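Local coordinates for protein Sso-CP2 metallo-carboxypetidase (Sulfolobus solfataricus, PDB 4MMO) that is a zinc metallo-carboxypeptidase of the M20 family, which probably hydrolyses peptides to release residues from their C-terminal end, at residues 14-19 / 72-77; 185-190 / 209-214. All blocks are in the same frame, centred on the assembly; numbering follows the deposited sequence.

How the interactions relate
Interaction 1 (14-19 with 72-77) comes first along the chain and is complete before interaction 2 (185-190 with 209-214) begins. The first joins two loops, one between helices 3-12 and 24-39, the other leaving strand 65-71 of the mixed sheet, beside the zinc site. The second lies in the region of the M20 dimerisation family, where helix 207-218 covers strand 178-190 of the antiparallel sheet. The contacts share no helix, strand or sheet; the centres of interactions 1 and 2 are about 31 Å apart, and the nearest atoms of interactions 1 and 2 about 14 Å apart. One thus belongs to the surroundings of the metal and the other to the part that meets the second subunit.

Interaction 1 of 2, residues 14-19 / 72-77; sequences KPSISA and YDVQPV
A single beta bridge pairs I17 with V74 and joins two irregular loops: V74 N donates to S16 O over 3.0 Å, a nearly straight bond (161° at the hydrogen) that reaches the carbonyl from above its plane. D73 CA also offers a CH to this oxygen. The hydroxyl of the same serine, S16 OG, donates to Y72 O at 2.9 Å, in the carbonyl plane; a chi1 of 45° sets it between the backbone N and carbonyl carbon, turned to the other loop. K106 adds a weak bond to this hydroxyl.

S18 OG gives its proton to the anti lone pair of D73 OD2, 2.9 Å away, and accepts one from a water. That water also donates to V74 O at 2.8 Å and accepts from A19 N, so it satisfies two backbone groups that do not meet directly. Serine suits both positions, being small enough for a buried seam yet able to donate. The apolar residues close the other end: I17 CG2 rests against P76 CA at 3.7 Å, and A19 CB meets P76 CG.

D73 OD2 has a second donor in E138 N, and OD1 a weak one in E137 N, while D73 O accepts from ND1 of the zinc ligand H71. An alanine in place of D73 would probably leave the S18 hydroxyl and the amide of E138 without their acceptor and loosen this junction. The buried D73 side chain, about 7 Å from the zinc ion, takes bonds from S18 and E138, and so links the N-terminal loop to the surroundings of the metal site.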
loop_
_atom_site.group_PDB
_atom_site.type_symbol
_atom_site.label_atom_id
_atom_site.label_comp_id
_atom_site.label_asym_id
_atom_site.label_seq_id
_atom_site.Cartn_x
_atom_site.Cartn_y
_atom_site.Cartn_z
ATOM N N LYS A 14 29.412 -13.487 9.977
ATOM C CA LYS A 14 28.653 -12.996 11.118
ATOM C C LYS A 14 27.537 -12.069 10.656
ATOM O O LYS A 14 27.806 -10.997 10.119
ATOM C CB LYS A 14 29.559 -12.258 12.099
ATOM C CG LYS A 14 30.740 -13.079 12.579
ATOM C CD LYS A 14 31.209 -12.631 13.951
ATOM C CE LYS A 14 32.457 -13.384 14.381
ATOM N NZ LYS A 14 32.287 -14.861 14.292
ATOM N N PRO A 15 26.273 -12.482 10.850
ATOM C CA PRO A 15 25.206 -11.551 10.478
ATOM C C PRO A 15 25.167 -10.353 11.415
ATOM O O PRO A 15 25.642 -10.425 12.548
ATOM C CB PRO A 15 23.934 -12.399 10.595
ATOM C CG PRO A 15 24.283 -13.491 11.527
ATOM C CD PRO A 15 25.742 -13.772 11.322
ATOM N N SER A 16 24.614 -9.251 10.928
ATOM C CA SER A 16 24.600 -8.004 11.671
ATOM C C SER A 16 23.568 -7.098 11.034
ATOM O O SER A 16 23.855 -5.963 10.656
ATOM C CB SER A 16 25.985 -7.352 11.649
ATOM O OG SER A 16 26.526 -7.378 10.343
ATOM N N ILE A 17 22.358 -7.623 10.899
ATOM C CA ILE A 17 21.262 -6.860 10.337
ATOM C C ILE A 17 20.778 -5.888 11.400
ATOM O O ILE A 17 20.274 -6.295 12.440
ATOM C CB ILE A 17 20.127 -7.780 9.872
ATOM C CG1 ILE A 17 20.682 -8.850 8.924
ATOM C CG2 ILE A 17 19.036 -6.967 9.193
ATOM C CD1 ILE A 17 19.680 -9.910 8.519
ATOM N N SER A 18 20.963 -4.596 11.145
ATOM C CA SER A 18 20.584 -3.568 12.107
ATOM C C SER A 18 19.073 -3.365 12.126
ATOM O O SER A 18 18.515 -2.911 13.124
ATOM C CB SER A 18 21.285 -2.248 11.778
ATOM O OG SER A 18 21.090 -1.898 10.420
ATOM N N ALA A 19 18.416 -3.700 11.020
ATOM C CA ALA A 19 16.968 -3.549 10.910
ATOM C C ALA A 19 16.241 -4.391 11.955
ATOM O O ALA A 19 15.217 -3.972 12.491
ATOM C CB ALA A 19 16.504 -3.930 9.517
ATOM N N TYR A 72 29.525 -1.607 10.413
ATOM C CA TYR A 72 29.564 -3.066 10.450
ATOM C C TYR A 72 28.186 -3.698 10.255
ATOM O O TYR A 72 28.079 -4.907 10.069
ATOM C CB TYR A 72 30.206 -3.564 11.751
ATOM C CG TYR A 72 29.478 -3.171 13.018
ATOM C CD1 TYR A 72 28.458 -3.967 13.536
ATOM C CD2 TYR A 72 29.823 -2.021 13.709
ATOM C CE1 TYR A 72 27.796 -3.614 14.698
ATOM C CE2 TYR A 72 29.170 -1.659 14.874
ATOM C CZ TYR A 72 28.155 -2.458 15.362
ATOM O OH TYR A 72 27.506 -2.096 16.521
ATOM N N ASP A 73 27.136 -2.883 10.286
ATOM C CA ASP A 73 25.789 -3.392 10.057
ATOM C C ASP A 73 25.521 -3.521 8.568
ATOM O O ASP A 73 26.105 -2.796 7.763
ATOM C CB ASP A 73 24.731 -2.490 10.706
ATOM C CG ASP A 73 24.700 -1.091 10.106
ATOM O OD1 ASP A 73 25.770 -0.458 10.032
ATOM O OD2 ASP A 73 23.611 -0.624 9.707
ATOM N N VAL A 74 24.630 -4.444 8.213
ATOM C CA VAL A 74 24.290 -4.720 6.821
ATOM C C VAL A 74 22.783 -4.674 6.594
ATOM O O VAL A 74 22.002 -4.662 7.546
ATOM C CB VAL A 74 24.796 -6.109 6.395
ATOM C CG1 VAL A 74 26.313 -6.154 6.446
ATOM C CG2 VAL A 74 24.194 -7.203 7.294
ATOM N N GLN A 75 22.383 -4.661 5.327
ATOM C CA GLN A 75 20.972 -4.668 4.963
ATOM C C GLN A 75 20.354 -6.039 5.238
ATOM O O GLN A 75 21.070 -7.043 5.289
ATOM C CB GLN A 75 20.810 -4.330 3.481
ATOM C CG GLN A 75 20.945 -2.848 3.151
ATOM C CD GLN A 75 19.607 -2.129 3.099
ATOM O OE1 GLN A 75 18.634 -2.640 2.545
ATOM N NE2 GLN A 75 19.555 -0.936 3.679
ATOM N N PRO A 76 19.019 -6.090 5.400
ATOM C CA PRO A 76 18.341 -7.383 5.557
ATOM C C PRO A 76 18.520 -8.229 4.303
ATOM O O PRO A 76 18.983 -7.695 3.293
ATOM C CB PRO A 76 16.866 -6.999 5.744
ATOM C CG PRO A 76 16.869 -5.549 6.108
ATOM C CD PRO A 76 18.071 -4.962 5.432
ATOM N N VAL A 77 18.160 -9.510 4.363
ATOM C CA VAL A 77 18.418 -10.430 3.255
ATOM C C VAL A 77 17.151 -11.093 2.723
ATOM O O VAL A 77 17.219 -11.991 1.887
ATOM C CB VAL A 77 19.434 -11.519 3.661
ATOM C CG1 VAL A 77 20.748 -10.878 4.077
ATOM C CG2 VAL A 77 18.883 -12.384 4.792
HETATM O O HOH W 1 19.488 -3.741 8.480
#

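Interaction 2 of 2, residues 185-190 / 209-214; sequences VELVLD and IDLAKI. With SO4 (sulfate ion), chain G.
A helix packed along a strand on one face of an antiparallel sheet is the setting here: strand 185-190 and helix 209-214 run roughly antiparallel, at 151°, with their axes 9.5 Å apart. L187 and L189, two residues apart and hence on the same strand face, both point at the helix, and L211 enters between them. L189 CD1 comes alongside the helix backbone, 3.7 Å from L211 CB, and also touches the CB of D210 at 4.1 Å. The other end of L211 serves L187: its CD1 lies 4.1 Å from L187 CB. L211 can reach the strand because its CG is anti to the backbone N (chi1 -171°), with its long axis oblique to both strand leucines. One turn on, I214 CG2 meets L187 CD1 at 4.2 Å.

No hydrogen bond joins the segments, and the branched aliphatic side chains suit a buried interface that has only methyl and methylene surfaces to match. F334 and L329 extend the apolar layer, each touching both L187 and I214. D210 offers the strand only its CB, its carboxylate being engaged by R205 and Y191.

The helix's other side faces the second subunit, where A212 packs on its own counterpart, a small residue that lets the helices come close. There K213 NZ donates to S216 O and V219 O of the second subunit, and to O1 of a sulfate at 2.9 Å, an ion probably from the crystallisation liquor. Such an alpha-beta layer, with one helix face on the sheet and another on the partner, is consistent with the dimerisation domain of M20 peptidases.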
loop_
_atom_site.group_PDB
_atom_site.type_symbol
_atom_site.label_atom_id
_atom_site.label_comp_id
_atom_site.label_asym_id
_atom_site.label_seq_id
_atom_site.Cartn_x
_atom_site.Cartn_y
_atom_site.Cartn_z
ATOM N N VAL A 185 9.387 10.617 6.443
ATOM C CA VAL A 185 8.145 11.044 7.068
ATOM C C VAL A 185 7.057 10.005 6.849
ATOM O O VAL A 185 6.954 9.416 5.771
ATOM C CB VAL A 185 7.677 12.400 6.511
ATOM C CG1 VAL A 185 6.267 12.740 6.989
ATOM C CG2 VAL A 185 8.648 13.492 6.918
ATOM N N GLU A 186 6.258 9.779 7.886
ATOM C CA GLU A 186 5.075 8.940 7.773
ATOM C C GLU A 186 3.837 9.747 8.120
ATOM O O GLU A 186 3.783 10.390 9.168
ATOM C CB GLU A 186 5.171 7.729 8.690
ATOM C CG GLU A 186 3.892 6.906 8.703
ATOM C CD GLU A 186 4.099 5.503 9.226
ATOM O OE1 GLU A 186 4.855 5.335 10.208
ATOM O OE2 GLU A 186 3.507 4.567 8.649
ATOM N N LEU A 187 2.856 9.726 7.223
ATOM C CA LEU A 187 1.577 10.382 7.455
ATOM C C LEU A 187 0.548 9.316 7.766
ATOM O O LEU A 187 0.503 8.289 7.097
ATOM C CB LEU A 187 1.133 11.163 6.219
ATOM C CG LEU A 187 2.081 12.245 5.707
ATOM C CD1 LEU A 187 1.479 12.928 4.489
ATOM C CD2 LEU A 187 2.385 13.259 6.798
ATOM N N VAL A 188 -0.271 9.559 8.783
ATOM C CA VAL A 188 -1.301 8.609 9.177
ATOM C C VAL A 188 -2.629 9.313 9.411
ATOM O O VAL A 188 -2.687 10.354 10.066
ATOM C CB VAL A 188 -0.910 7.846 10.458
ATOM C CG1 VAL A 188 -1.967 6.805 10.803
ATOM C CG2 VAL A 188 0.451 7.181 10.291
ATOM N N LEU A 189 -3.689 8.734 8.856
ATOM C CA LEU A 189 -5.050 9.167 9.128
ATOM C C LEU A 189 -5.787 8.002 9.760
ATOM O O LEU A 189 -5.646 6.862 9.321
ATOM C CB LEU A 189 -5.763 9.586 7.841
ATOM C CG LEU A 189 -5.185 10.764 7.061
ATOM C CD1 LEU A 189 -6.020 11.016 5.816
ATOM C CD2 LEU A 189 -5.122 12.008 7.923
ATOM N N ASP A 190 -6.558 8.290 10.803
ATOM C CA ASP A 190 -7.385 7.283 11.448
ATOM C C ASP A 190 -8.708 7.935 11.825
ATOM O O ASP A 190 -8.757 8.766 12.731
ATOM C CB ASP A 190 -6.682 6.715 12.680
ATOM C CG ASP A 190 -7.220 5.358 13.082
ATOM O OD1 ASP A 190 -8.435 5.133 12.913
ATOM O OD2 ASP A 190 -6.430 4.513 13.553
ATOM N N ILE A 209 -8.915 8.476 0.093
ATOM C CA ILE A 209 -9.039 9.572 -0.854
ATOM C C ILE A 209 -8.445 10.848 -0.264
ATOM O O ILE A 209 -7.743 11.584 -0.957
ATOM C CB ILE A 209 -10.519 9.794 -1.298
ATOM C CG1 ILE A 209 -10.624 10.915 -2.336
ATOM C CG2 ILE A 209 -11.404 10.118 -0.122
ATOM C CD1 ILE A 209 -9.960 10.584 -3.642
ATOM N N ASP A 210 -8.714 11.096 1.016
ATOM C CA ASP A 210 -8.219 12.303 1.669
ATOM C C ASP A 210 -6.698 12.326 1.656
ATOM O O ASP A 210 -6.094 13.338 1.310
ATOM C CB ASP A 210 -8.734 12.409 3.106
ATOM C CG ASP A 210 -10.194 12.831 3.177
ATOM O OD1 ASP A 210 -10.770 13.179 2.123
ATOM O OD2 ASP A 210 -10.762 12.825 4.293
ATOM N N LEU A 211 -6.082 11.208 2.018
ATOM C CA LEU A 211 -4.629 11.131 2.050
ATOM C C LEU A 211 -4.044 11.181 0.637
ATOM O O LEU A 211 -3.012 11.819 0.411
ATOM C CB LEU A 211 -4.168 9.866 2.776
ATOM C CG LEU A 211 -2.664 9.771 3.057
ATOM C CD1 LEU A 211 -2.157 10.984 3.838
ATOM C CD2 LEU A 211 -2.343 8.487 3.807
ATOM N N ALA A 212 -4.703 10.516 -0.310
ATOM C CA ALA A 212 -4.284 10.579 -1.708
ATOM C C ALA A 212 -4.291 12.024 -2.183
ATOM O O ALA A 212 -3.404 12.453 -2.919
ATOM C CB ALA A 212 -5.198 9.732 -2.586
ATOM N N LYS A 213 -5.296 12.777 -1.752
ATOM C CA LYS A 213 -5.402 14.177 -2.135
ATOM C C LYS A 213 -4.278 14.989 -1.505
ATOM O O LYS A 213 -3.715 15.869 -2.151
ATOM C CB LYS A 213 -6.770 14.741 -1.743
ATOM C CG LYS A 213 -7.776 14.720 -2.886
ATOM C CD LYS A 213 -9.211 14.809 -2.395
ATOM C CE LYS A 213 -10.200 14.624 -3.541
ATOM N NZ LYS A 213 -10.018 15.635 -4.623
ATOM N N ILE A 214 -3.946 14.675 -0.255
ATOM C CA ILE A 214 -2.885 15.371 0.468
ATOM C C ILE A 214 -1.544 15.222 -0.244
ATOM O O ILE A 214 -0.888 16.217 -0.558
ATOM C CB ILE A 214 -2.752 14.841 1.916
ATOM C CG1 ILE A 214 -3.950 15.280 2.765
ATOM C CG2 ILE A 214 -1.444 15.308 2.562
ATOM C CD1 ILE A 214 -4.030 16.774 3.044
HETATM S S SO4 G . -11.165 19.317 -4.477
HETATM O O1 SO4 G . -10.745 18.221 -3.608
HETATM O O2 SO4 G . -10.112 20.325 -4.512
HETATM O O3 SO4 G . -11.400 18.814 -5.831
HETATM O O4 SO4 G . -12.398 19.909 -3.958
#